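Local coordinates for acyl-CoA dehydrogenase (Bacillus anthracis, PDB 3OWA), which binds FAD and probably catalyses the alpha,beta-dehydrogenation of acyl-CoA thioesters, passing electrons from the substrate to the flavin, at residues R282-S287 against E393-M397; S369-D373 against S401-R405; V277-K281 against T318-E322; Q527-Y531 against E593-V597. All coordinates share one frame; numbering follows the deposited sequence. Where two conformers were deposited one is given.

Interaction 1 of 4, residues R282-S287 against E393-M397; sequences RAVEIS and EIERM
Arg282 takes hold of Glu393 side-on, through NE and one terminal nitrogen. Its NE sends a nearly straight bond to Glu393 OE2 at 3.0 Å, in the guanidinium plane, reaching the syn side of that oxygen but lifted out of the carboxylate plane. The second arm, Arg282 NH1 to Glu393 OE1, is shorter at 2.7 Å and uses the syn lone pair. The two flat groups are not coplanar; their planes stand 39° apart. A bend in the arginine chain (chi2 60°) turns the head group so that NH2 can also form a weak bond with Glu285 OE2 at 3.0 Å, which makes a three-residue ionic network. Ile286 CG2 lies over the centre of one guanidinium face, 3.3 Å above the plane.

Beside this polar edge the contact is apolar. Ile286 and Met397, the latter deposited as selenomethionine, lie alongside each other, pointing opposite ways, with Ile286 CD1 3.9 Å from Met397 SE. The same Ile286 CD1 meets Ile394 CD1 at 4.0 Å, while Met397 bends at its end to lay CE against Ala283 CB, 3.8 Å away. Helices 282-287 and 393-397 run nearly antiparallel, their directions 154° apart, and helix 358-383 closes over Ala283 and Ile394. This antiparallel pair, with apolar side chains between the helices and a salt bridge beside them, is part of the helical C-terminal domain of the acyl-CoA dehydrogenase fold.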
loop_
_atom_site.group_PDB
_atom_site.type_symbol
_atom_site.label_atom_id
_atom_site.label_comp_id
_atom_site.label_asym_id
_atom_site.label_seq_id
_atom_site.Cartn_x
_atom_site.Cartn_y
_atom_site.Cartn_z
ATOM N N ARG A 282 -12.184 5.870 -11.181
ATOM C CA ARG A 282 -12.047 7.294 -10.933
ATOM C C ARG A 282 -10.562 7.676 -10.697
ATOM O O ARG A 282 -10.096 8.735 -11.143
ATOM C CB ARG A 282 -12.898 7.688 -9.704
ATOM C CG ARG A 282 -12.809 9.153 -9.341
ATOM C CD ARG A 282 -13.294 10.056 -10.518
ATOM N NE ARG A 282 -13.172 11.446 -10.103
ATOM C CZ ARG A 282 -13.339 12.489 -10.908
ATOM N NH1 ARG A 282 -13.187 13.724 -10.422
ATOM N NH2 ARG A 282 -13.638 12.298 -12.197
ATOM N N ALA A 283 -9.833 6.823 -9.978
ATOM C CA ALA A 283 -8.421 7.062 -9.754
ATOM C C ALA A 283 -7.657 7.075 -11.094
ATOM O O ALA A 283 -6.757 7.888 -11.287
ATOM C CB ALA A 283 -7.816 5.971 -8.819
ATOM N N VAL A 284 -7.986 6.152 -11.994
ATOM C CA VAL A 284 -7.342 6.153 -13.306
ATOM C C VAL A 284 -7.595 7.497 -13.993
ATOM O O VAL A 284 -6.674 8.133 -14.491
ATOM C CB VAL A 284 -7.805 4.985 -14.179
ATOM C CG1 VAL A 284 -7.331 5.193 -15.675
ATOM C CG2 VAL A 284 -7.240 3.633 -13.652
ATOM N N GLU A 285 -8.852 7.927 -13.970
ATOM C CA GLU A 285 -9.276 9.134 -14.639
ATOM C C GLU A 285 -8.576 10.395 -14.133
ATOM O O GLU A 285 -8.017 11.166 -14.915
ATOM C CB GLU A 285 -10.794 9.288 -14.504
ATOM C CG GLU A 285 -11.320 10.564 -15.144
ATOM C CD GLU A 285 -12.865 10.697 -15.093
ATOM O OE1 GLU A 285 -13.386 11.460 -15.948
ATOM O OE2 GLU A 285 -13.540 10.073 -14.203
ATOM N N ILE A 286 -8.590 10.606 -12.822
ATOM C CA ILE A 286 -7.947 11.800 -12.282
ATOM C C ILE A 286 -6.416 11.781 -12.404
ATOM O O ILE A 286 -5.799 12.820 -12.562
ATOM C CB ILE A 286 -8.425 12.162 -10.863
ATOM C CG1 ILE A 286 -7.902 11.159 -9.846
ATOM C CG2 ILE A 286 -9.941 12.236 -10.855
ATOM C CD1 ILE A 286 -8.517 11.378 -8.444
ATOM N N SER A 287 -5.827 10.590 -12.406
ATOM C CA SER A 287 -4.415 10.448 -12.607
ATOM C C SER A 287 -4.038 10.737 -14.047
ATOM O O SER A 287 -2.999 11.337 -14.285
ATOM C CB SER A 287 -3.937 9.037 -12.206
ATOM O OG SER A 287 -4.270 8.808 -10.854
ATOM N N GLU A 393 -8.359 15.366 -4.543
ATOM C CA GLU A 393 -9.282 14.253 -4.488
ATOM C C GLU A 393 -8.541 12.923 -4.248
ATOM O O GLU A 393 -9.002 12.052 -3.497
ATOM C CB GLU A 393 -10.050 14.202 -5.850
ATOM C CG GLU A 393 -11.072 13.052 -5.916
ATOM C CD GLU A 393 -11.930 13.027 -7.170
ATOM O OE1 GLU A 393 -11.827 13.910 -8.076
ATOM O OE2 GLU A 393 -12.760 12.105 -7.235
ATOM N N ILE A 394 -7.374 12.743 -4.855
ATOM C CA ILE A 394 -6.678 11.433 -4.693
ATOM C C ILE A 394 -6.226 11.215 -3.259
ATOM O O ILE A 394 -6.071 10.079 -2.805
ATOM C CB ILE A 394 -5.465 11.293 -5.702
ATOM C CG1 ILE A 394 -5.019 9.830 -5.804
ATOM C CG2 ILE A 394 -4.293 12.242 -5.324
ATOM C CD1 ILE A 394 -5.934 8.909 -6.694
ATOM N N GLU A 395 -5.995 12.294 -2.530
ATOM C CA GLU A 395 -5.558 12.182 -1.150
ATOM C C GLU A 395 -6.672 11.563 -0.260
ATOM O O GLU A 395 -6.426 10.704 0.613
ATOM C CB GLU A 395 -5.188 13.576 -0.657
ATOM C CG GLU A 395 -4.633 13.691 0.801
ATOM C CD GLU A 395 -5.713 13.701 1.929
ATOM O OE1 GLU A 395 -5.326 13.435 3.082
ATOM O OE2 GLU A 395 -6.927 14.008 1.721
ATOM N N ARG A 396 -7.896 12.006 -0.475
ATOM C CA ARG A 396 -9.061 11.412 0.238
ATOM C C ARG A 396 -9.326 9.973 -0.167
ATOM O O ARG A 396 -9.605 9.138 0.675
ATOM C CB ARG A 396 -10.334 12.226 -0.102
ATOM C CG ARG A 396 -11.453 11.941 0.924
ATOM C CD ARG A 396 -12.795 12.245 0.197
ATOM N NE ARG A 396 -13.061 11.166 -0.752
ATOM C CZ ARG A 396 -13.395 11.315 -2.027
ATOM N NH1 ARG A 396 -13.626 10.227 -2.772
ATOM N NH2 ARG A 396 -13.553 12.522 -2.558
HETATM N N MSE A 397 -9.207 9.673 -1.474
HETATM C CA MSE A 397 -9.376 8.318 -1.944
HETATM C C MSE A 397 -8.360 7.353 -1.333
HETATM O O MSE A 397 -8.692 6.189 -0.997
HETATM C CB MSE A 397 -9.208 8.311 -3.467
HETATM C CG MSE A 397 -10.445 8.991 -4.146
HETATM SE SE MSE A 397 -10.245 8.863 -6.049
HETATM C CE MSE A 397 -10.466 6.978 -6.217
#

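Interaction 2 of 4, residues S369-D373 against S401-R405; sequences SEVLD and SRINR
Asp373 and Arg405 meet with carboxylate and guanidinium planes 90° apart. Asp373 OD1 sits near the edge of the guanidinium, 2.8 Å from Arg405 NH1, and is approached from above its own carboxylate plane, 56° out of it; the hydrogen bond within this salt bridge is bent, at 134°. The Arg402 guanidinium lies over one face of that of Arg405, its CZ 3.4 Å above the plane and offset toward the rim, and in return Arg405 NH1 stands over the centre of the Arg402 plane. Arg405 NH1 and Arg402 NE both bridge to Asp377 OD1 of the second subunit, which probably offsets their like charge.

The loop 401-405 leaves helix 393-401 in the C-terminal helical domain and lies along helix 358-383 at the dimer interface, where its Ile403 touches FAD. Two waters tie the segments together around Ser401. One is shared by Ser369 O (2.8 Å), Ser401 OG and Asn404 ND2; the other joins Ser401 OG to Asp373 OD1, at 2.6 and 2.7 Å, giving that carboxylate oxygen a second donor. A third water links Arg405 NE to Glu370 OE2. Between these polar groups Leu372 CD2 comes within 3.4 Å of Asn404 ND2, and Ser369 CB rests 3.9 Å from Asn404 CB.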
loop_
_atom_site.group_PDB
_atom_site.type_symbol
_atom_site.label_atom_id
_atom_site.label_comp_id
_atom_site.label_asym_id
_atom_site.label_seq_id
_atom_site.Cartn_x
_atom_site.Cartn_y
_atom_site.Cartn_z
ATOM N N SER A 369 -10.709 -4.879 -3.639
ATOM C CA SER A 369 -10.129 -3.987 -2.640
ATOM C C SER A 369 -8.605 -3.834 -2.844
ATOM O O SER A 369 -8.053 -2.754 -2.629
ATOM C CB SER A 369 -10.472 -4.498 -1.241
ATOM O OG SER A 369 -9.927 -5.819 -1.002
ATOM N N GLU A 370 -7.923 -4.902 -3.261
ATOM C CA GLU A 370 -6.465 -4.839 -3.532
ATOM C C GLU A 370 -6.096 -4.113 -4.813
ATOM O O GLU A 370 -5.083 -3.420 -4.875
ATOM C CB GLU A 370 -5.821 -6.250 -3.521
ATOM C CG GLU A 370 -5.941 -6.813 -2.130
ATOM C CD GLU A 370 -5.073 -8.048 -1.893
ATOM O OE1 GLU A 370 -4.763 -8.778 -2.864
ATOM O OE2 GLU A 370 -4.721 -8.304 -0.716
ATOM N N VAL A 371 -6.896 -4.256 -5.842
ATOM C CA VAL A 371 -6.678 -3.462 -7.033
ATOM C C VAL A 371 -6.883 -1.969 -6.732
ATOM O O VAL A 371 -6.111 -1.130 -7.184
ATOM C CB VAL A 371 -7.697 -3.923 -8.170
ATOM C CG1 VAL A 371 -7.792 -2.873 -9.250
ATOM C CG2 VAL A 371 -7.224 -5.258 -8.786
ATOM N N LEU A 372 -7.908 -1.624 -5.939
ATOM C CA LEU A 372 -8.144 -0.218 -5.613
ATOM C C LEU A 372 -6.975 0.268 -4.747
ATOM O O LEU A 372 -6.449 1.372 -4.966
ATOM C CB LEU A 372 -9.443 -0.031 -4.828
ATOM C CG LEU A 372 -9.703 1.401 -4.321
ATOM C CD1 LEU A 372 -9.706 2.393 -5.450
ATOM C CD2 LEU A 372 -10.956 1.492 -3.416
ATOM N N ASP A 373 -6.544 -0.554 -3.796
ATOM C CA ASP A 373 -5.393 -0.175 -2.943
ATOM C C ASP A 373 -4.177 0.245 -3.833
ATOM O O ASP A 373 -3.486 1.256 -3.577
ATOM C CB ASP A 373 -5.046 -1.388 -2.069
ATOM C CG ASP A 373 -3.868 -1.149 -1.144
ATOM O OD1 ASP A 373 -4.075 -0.792 0.036
ATOM O OD2 ASP A 373 -2.709 -1.312 -1.582
ATOM N N SER A 401 -9.661 4.213 0.999
ATOM C CA SER A 401 -9.508 2.883 0.432
ATOM C C SER A 401 -9.118 1.884 1.528
ATOM O O SER A 401 -9.533 0.714 1.502
ATOM C CB SER A 401 -8.373 2.910 -0.622
ATOM O OG SER A 401 -7.946 1.594 -1.004
ATOM N N ARG A 402 -8.363 2.357 2.504
ATOM C CA ARG A 402 -7.616 1.397 3.380
ATOM C C ARG A 402 -8.567 0.427 4.146
ATOM O O ARG A 402 -8.217 -0.784 4.433
ATOM C CB ARG A 402 -6.669 2.197 4.302
ATOM C CG ARG A 402 -5.769 1.307 5.233
ATOM C CD ARG A 402 -4.935 0.381 4.268
ATOM N NE ARG A 402 -4.157 -0.671 4.922
ATOM C CZ ARG A 402 -4.637 -1.849 5.336
ATOM N NH1 ARG A 402 -5.909 -2.185 5.175
ATOM N NH2 ARG A 402 -3.813 -2.725 5.887
ATOM N N ILE A 403 -9.760 0.909 4.450
ATOM C CA ILE A 403 -10.714 0.144 5.268
ATOM C C ILE A 403 -11.329 -0.974 4.432
ATOM O O ILE A 403 -11.813 -1.975 4.986
ATOM C CB ILE A 403 -11.789 1.075 5.972
ATOM C CG1 ILE A 403 -12.701 0.333 6.977
ATOM C CG2 ILE A 403 -12.697 1.728 4.924
ATOM C CD1 ILE A 403 -11.965 -0.311 8.120
ATOM N N ASN A 404 -11.290 -0.867 3.101
ATOM C CA ASN A 404 -11.997 -1.865 2.327
ATOM C C ASN A 404 -11.346 -3.237 2.488
ATOM O O ASN A 404 -12.015 -4.249 2.252
ATOM C CB ASN A 404 -12.040 -1.550 0.845
ATOM C CG ASN A 404 -12.744 -0.242 0.564
ATOM O OD1 ASN A 404 -13.682 0.100 1.259
ATOM N ND2 ASN A 404 -12.245 0.527 -0.412
ATOM N N ARG A 405 -10.066 -3.286 2.870
ATOM C CA ARG A 405 -9.400 -4.604 3.027
ATOM C C ARG A 405 -9.723 -5.223 4.364
ATOM O O ARG A 405 -9.252 -6.339 4.713
ATOM C CB ARG A 405 -7.892 -4.473 2.787
ATOM C CG ARG A 405 -7.552 -4.015 1.362
ATOM C CD ARG A 405 -6.159 -3.402 1.213
ATOM N NE ARG A 405 -5.199 -4.271 1.915
ATOM C CZ ARG A 405 -4.015 -3.873 2.340
ATOM N NH1 ARG A 405 -3.626 -2.600 2.145
ATOM N NH2 ARG A 405 -3.237 -4.742 3.009
HETATM O O HOH W 1 -9.524 -0.921 -1.124
HETATM O O HOH W 2 -5.419 -7.151 1.480
HETATM O O HOH W 3 -5.970 1.074 0.551
#

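Interaction 3 of 4, residues V277-K281 against T318-E322; sequences VGSAK and TYAAE
Helices 277-281 and 318-322 run nearly antiparallel, their directions 156° apart and their axes 9.8 Å from each other at closest approach, with Val277 facing Glu322 and Ala280 facing Thr318. The two methyls of Val277 part between neighbouring residues of the other helix: CG2 packs on Ala321 CB at 3.7 Å, while CG1 lies against Glu322 CB at 3.9 Å, the valine crossing the glutamate at about a right angle. One turn further on, Ala280 CB approaches Thr318 OG1 to 3.5 Å, a hydroxyl already bonded to Met314 O within its own helix. The methyl of Thr318 turns the other way, so that CG2 reaches Lys281 CG at 3.8 Å.

Lys281 starts out with CG anti to its carbonyl carbon (chi1 -71°) and stays extended from there, which carries the ammonium across to the acid. Its NZ binds Glu322 OE2 at 2.9 Å, coming from above the carboxylate plane, 45° out of it. Each charge has further partners: Lys281 NZ pairs with Glu103, and Glu322 OE1 receives Arg512 and Tyr595. The acid is thus engaged at both oxygens, which would be expected to favour its charged form.

Helix 358-383 adds Leu372 on Ser279, Thr375 on Ala280 and Thr318, and Phe367 on Ala321; helices 490-520 and 526-554 border helix 305-336 around Tyr319, where the C-terminal loop also lies.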
loop_
_atom_site.group_PDB
_atom_site.type_symbol
_atom_site.label_atom_id
_atom_site.label_comp_id
_atom_site.label_asym_id
_atom_site.label_seq_id
_atom_site.Cartn_x
_atom_site.Cartn_y
_atom_site.Cartn_z
ATOM N N VAL A 277 -14.400 -1.014 -7.705
ATOM C CA VAL A 277 -14.162 -0.943 -9.134
ATOM C C VAL A 277 -14.478 0.456 -9.626
ATOM O O VAL A 277 -13.745 0.997 -10.487
ATOM C CB VAL A 277 -14.977 -2.021 -9.927
ATOM C CG1 VAL A 277 -15.167 -1.603 -11.367
ATOM C CG2 VAL A 277 -14.241 -3.369 -9.903
ATOM N N GLY A 278 -15.558 1.041 -9.114
ATOM C CA GLY A 278 -15.899 2.445 -9.446
ATOM C C GLY A 278 -14.796 3.396 -9.001
ATOM O O GLY A 278 -14.405 4.305 -9.731
ATOM N N SER A 279 -14.265 3.189 -7.791
ATOM C CA SER A 279 -13.207 4.035 -7.327
ATOM C C SER A 279 -11.927 3.874 -8.111
ATOM O O SER A 279 -11.216 4.853 -8.316
ATOM C CB SER A 279 -12.932 3.786 -5.827
ATOM O OG SER A 279 -14.135 3.930 -5.061
ATOM N N ALA A 280 -11.593 2.648 -8.518
ATOM C CA ALA A 280 -10.379 2.443 -9.272
ATOM C C ALA A 280 -10.482 3.145 -10.616
ATOM O O ALA A 280 -9.508 3.726 -11.068
ATOM C CB ALA A 280 -10.070 0.906 -9.461
ATOM N N LYS A 281 -11.660 3.127 -11.226
ATOM C CA LYS A 281 -11.853 3.846 -12.482
ATOM C C LYS A 281 -11.699 5.341 -12.300
ATOM O O LYS A 281 -11.124 6.015 -13.152
ATOM C CB LYS A 281 -13.246 3.609 -13.054
ATOM C CG LYS A 281 -13.514 2.234 -13.604
ATOM C CD LYS A 281 -14.899 2.263 -14.225
ATOM C CE LYS A 281 -15.416 0.888 -14.608
ATOM N NZ LYS A 281 -16.795 1.043 -15.202
ATOM N N THR A 318 -7.755 -2.795 -13.270
ATOM C CA THR A 318 -9.146 -2.343 -13.166
ATOM C C THR A 318 -10.034 -3.096 -14.178
ATOM O O THR A 318 -11.173 -3.451 -13.863
ATOM C CB THR A 318 -9.253 -0.838 -13.447
ATOM O OG1 THR A 318 -8.555 -0.111 -12.441
ATOM C CG2 THR A 318 -10.738 -0.343 -13.464
ATOM N N TYR A 319 -9.512 -3.335 -15.387
ATOM C CA TYR A 319 -10.236 -4.115 -16.399
ATOM C C TYR A 319 -10.473 -5.503 -15.832
ATOM O O TYR A 319 -11.578 -6.007 -15.882
ATOM C CB TYR A 319 -9.438 -4.234 -17.707
ATOM C CG TYR A 319 -10.162 -5.051 -18.781
ATOM C CD1 TYR A 319 -11.249 -4.509 -19.485
ATOM C CD2 TYR A 319 -9.753 -6.362 -19.096
ATOM C CE1 TYR A 319 -11.923 -5.262 -20.469
ATOM C CE2 TYR A 319 -10.416 -7.117 -20.092
ATOM C CZ TYR A 319 -11.493 -6.553 -20.765
ATOM O OH TYR A 319 -12.148 -7.279 -21.736
ATOM N N ALA A 320 -9.445 -6.122 -15.251
ATOM C CA ALA A 320 -9.660 -7.471 -14.732
ATOM C C ALA A 320 -10.665 -7.467 -13.575
ATOM O O ALA A 320 -11.523 -8.349 -13.515
ATOM C CB ALA A 320 -8.340 -8.166 -14.348
ATOM N N ALA A 321 -10.603 -6.456 -12.702
ATOM C CA ALA A 321 -11.557 -6.351 -11.589
ATOM C C ALA A 321 -12.989 -6.114 -12.063
ATOM O O ALA A 321 -13.943 -6.742 -11.578
ATOM C CB ALA A 321 -11.114 -5.234 -10.568
ATOM N N GLU A 322 -13.148 -5.164 -12.983
ATOM C CA GLU A 322 -14.456 -4.857 -13.519
ATOM C C GLU A 322 -15.056 -6.101 -14.201
ATOM O O GLU A 322 -16.229 -6.416 -13.980
ATOM C CB GLU A 322 -14.379 -3.718 -14.536
ATOM C CG GLU A 322 -15.717 -3.366 -15.156
ATOM C CD GLU A 322 -15.585 -2.423 -16.343
ATOM O OE1 GLU A 322 -14.640 -2.574 -17.186
ATOM O OE2 GLU A 322 -16.449 -1.524 -16.439
#

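Interaction 4 of 4, residues Q527-Y531 against E593-V597; sequences QKVLY and ERYTV
Tyr531 reaches the C-terminal tail through its hydroxyl, which donates to Thr596 O at 2.6 Å. The carbonyl oxygen lies at the edge of the phenol ring, in its plane; the C=O...donor angle is 154°, and the hydroxyl is separately tilted 17° from the carbonyl plane. Gln527, one helical turn earlier, uses the same oxygen as an acceptor: NE2 donates to Tyr531 OH at 3.0 Å, with an N-H...O angle of 150°. The glutamine chain is bent at chi2, which folds its amide back toward the tyrosine and leaves CG 3.8 Å from Thr596 O.

Next to these bonds, the last residue of the chain packs on Lys528. The lysine methylenes cross Val597 at a slant, with Lys528 CE 3.8 Å from Val597 CG1 and Lys528 CG 3.9 Å from Val597 CG2, while its ammonium goes on to Asn525.

Further bonds and packing position these groups. Within the same helix turn, Gln527 O sits 3.3 Å above one face of the Tyr531 ring, toward the rim. Gln527 NE2 also donates to Ile585 O of helix 578-592, and the ring of Tyr319 on helix 305-336 meets that of Tyr531.

The Tyr531 oxygen thus acts as donor and acceptor at once. Donation from the amide should polarise the phenol O-H, consistent with the short bond to Thr596 O, and the pair of bonds should restrict rotation of the hydroxyl about the CZ-OH bond.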
loop_
_atom_site.group_PDB
_atom_site.type_symbol
_atom_site.label_atom_id
_atom_site.label_comp_id
_atom_site.label_asym_id
_atom_site.label_seq_id
_atom_site.Cartn_x
_atom_site.Cartn_y
_atom_site.Cartn_z
ATOM N N GLN A 527 -7.766 -2.389 -27.134
ATOM C CA GLN A 527 -7.487 -2.062 -25.722
ATOM C C GLN A 527 -7.795 -3.256 -24.806
ATOM O O GLN A 527 -6.995 -3.604 -23.953
ATOM C CB GLN A 527 -8.256 -0.803 -25.323
ATOM C CG GLN A 527 -7.870 -0.164 -23.983
ATOM C CD GLN A 527 -6.557 0.625 -24.029
ATOM O OE1 GLN A 527 -5.771 0.523 -24.993
ATOM N NE2 GLN A 527 -6.309 1.416 -22.971
ATOM N N LYS A 528 -8.930 -3.916 -24.987
ATOM C CA LYS A 528 -9.197 -5.109 -24.186
ATOM C C LYS A 528 -8.157 -6.207 -24.378
ATOM O O LYS A 528 -7.782 -6.872 -23.417
ATOM C CB LYS A 528 -10.574 -5.680 -24.480
ATOM C CG LYS A 528 -11.709 -4.783 -24.082
ATOM C CD LYS A 528 -13.026 -5.398 -24.479
ATOM C CE LYS A 528 -14.076 -4.340 -24.378
ATOM N NZ LYS A 528 -15.203 -4.621 -25.242
ATOM N N VAL A 529 -7.725 -6.421 -25.627
ATOM C CA VAL A 529 -6.749 -7.471 -25.913
ATOM C C VAL A 529 -5.459 -7.179 -25.154
ATOM O O VAL A 529 -4.885 -8.077 -24.537
ATOM C CB VAL A 529 -6.468 -7.622 -27.428
ATOM C CG1 VAL A 529 -5.164 -8.410 -27.695
ATOM C CG2 VAL A 529 -7.638 -8.285 -28.126
ATOM N N LEU A 530 -5.027 -5.923 -25.217
ATOM C CA LEU A 530 -3.840 -5.442 -24.531
ATOM C C LEU A 530 -3.907 -5.616 -23.007
ATOM O O LEU A 530 -2.981 -6.164 -22.427
ATOM C CB LEU A 530 -3.575 -3.977 -24.913
ATOM C CG LEU A 530 -3.025 -3.757 -26.349
ATOM C CD1 LEU A 530 -2.936 -2.278 -26.637
ATOM C CD2 LEU A 530 -1.680 -4.448 -26.591
ATOM N N TYR A 531 -5.009 -5.188 -22.392
ATOM C CA TYR A 531 -5.200 -5.355 -20.942
ATOM C C TYR A 531 -5.060 -6.825 -20.617
ATOM O O TYR A 531 -4.397 -7.190 -19.665
ATOM C CB TYR A 531 -6.607 -4.930 -20.483
ATOM C CG TYR A 531 -6.951 -3.456 -20.513
ATOM C CD1 TYR A 531 -5.988 -2.485 -20.230
ATOM C CD2 TYR A 531 -8.253 -3.041 -20.787
ATOM C CE1 TYR A 531 -6.315 -1.143 -20.218
ATOM C CE2 TYR A 531 -8.598 -1.677 -20.780
ATOM C CZ TYR A 531 -7.606 -0.738 -20.522
ATOM O OH TYR A 531 -7.893 0.605 -20.525
ATOM N N GLU A 593 -8.344 10.463 -21.447
ATOM C CA GLU A 593 -8.293 10.967 -20.038
ATOM C C GLU A 593 -9.296 10.289 -19.112
ATOM O O GLU A 593 -9.958 10.944 -18.292
ATOM C CB GLU A 593 -8.440 12.493 -19.958
ATOM C CG GLU A 593 -7.262 13.261 -20.525
ATOM C CD GLU A 593 -7.387 14.758 -20.313
ATOM O OE1 GLU A 593 -6.350 15.394 -20.042
ATOM O OE2 GLU A 593 -8.517 15.297 -20.415
ATOM N N ARG A 594 -9.397 8.974 -19.257
ATOM C CA ARG A 594 -10.209 8.143 -18.387
ATOM C C ARG A 594 -9.902 6.683 -18.684
ATOM O O ARG A 594 -9.240 6.358 -19.680
ATOM C CB ARG A 594 -11.713 8.424 -18.566
ATOM C CG ARG A 594 -12.250 8.124 -19.972
ATOM C CD ARG A 594 -13.726 8.496 -20.127
ATOM N NE ARG A 594 -14.293 7.886 -21.333
ATOM C CZ ARG A 594 -14.168 8.374 -22.565
ATOM N NH1 ARG A 594 -13.498 9.499 -22.787
ATOM N NH2 ARG A 594 -14.715 7.726 -23.587
ATOM N N TYR A 595 -10.397 5.812 -17.814
ATOM C CA TYR A 595 -10.329 4.397 -18.030
ATOM C C TYR A 595 -11.262 4.082 -19.191
ATOM O O TYR A 595 -12.388 4.559 -19.235
ATOM C CB TYR A 595 -10.802 3.674 -16.798
ATOM C CG TYR A 595 -11.132 2.233 -17.029
ATOM C CD1 TYR A 595 -12.440 1.851 -17.276
ATOM C CD2 TYR A 595 -10.136 1.247 -17.002
ATOM C CE1 TYR A 595 -12.768 0.529 -17.471
ATOM C CE2 TYR A 595 -10.450 -0.093 -17.200
ATOM C CZ TYR A 595 -11.778 -0.436 -17.437
ATOM O OH TYR A 595 -12.157 -1.737 -17.611
ATOM N N THR A 596 -10.785 3.271 -20.116
ATOM C CA THR A 596 -11.503 3.037 -21.350
ATOM C C THR A 596 -11.302 1.596 -21.760
ATOM O O THR A 596 -10.367 0.948 -21.297
ATOM C CB THR A 596 -11.043 4.018 -22.443
ATOM O OG1 THR A 596 -11.865 3.846 -23.579
ATOM C CG2 THR A 596 -9.604 3.803 -22.844
ATOM N N VAL A 597 -12.184 1.098 -22.622
ATOM C CA VAL A 597 -12.277 -0.339 -22.864
ATOM C C VAL A 597 -12.502 -0.712 -24.339
ATOM O O VAL A 597 -12.406 0.128 -25.226
ATOM C CB VAL A 597 -13.377 -0.937 -21.959
ATOM C CG1 VAL A 597 -14.728 -1.024 -22.680
ATOM C CG2 VAL A 597 -12.931 -2.258 -21.386
#

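Interactions 1 and 3 share helix 257-293, on successive turns, with centres about 13 Å apart. Interaction 2 lies about 12 Å from interaction 3 and 13 Å from interaction 1, centre to centre; its helix 358-383 packs on helix 257-293, and its loop continues from helix 393-401. Interaction 4 comes last, its centre about 11 Å from that of interaction 3, which it touches through Tyr595 and Glu322. Along the chain, interactions 1 and 3 interleave, as do 1 and 2. The first three lie in one C-terminal family region; the fourth joins a helix of the later one to the chain end, so the tail connects the two helical regions.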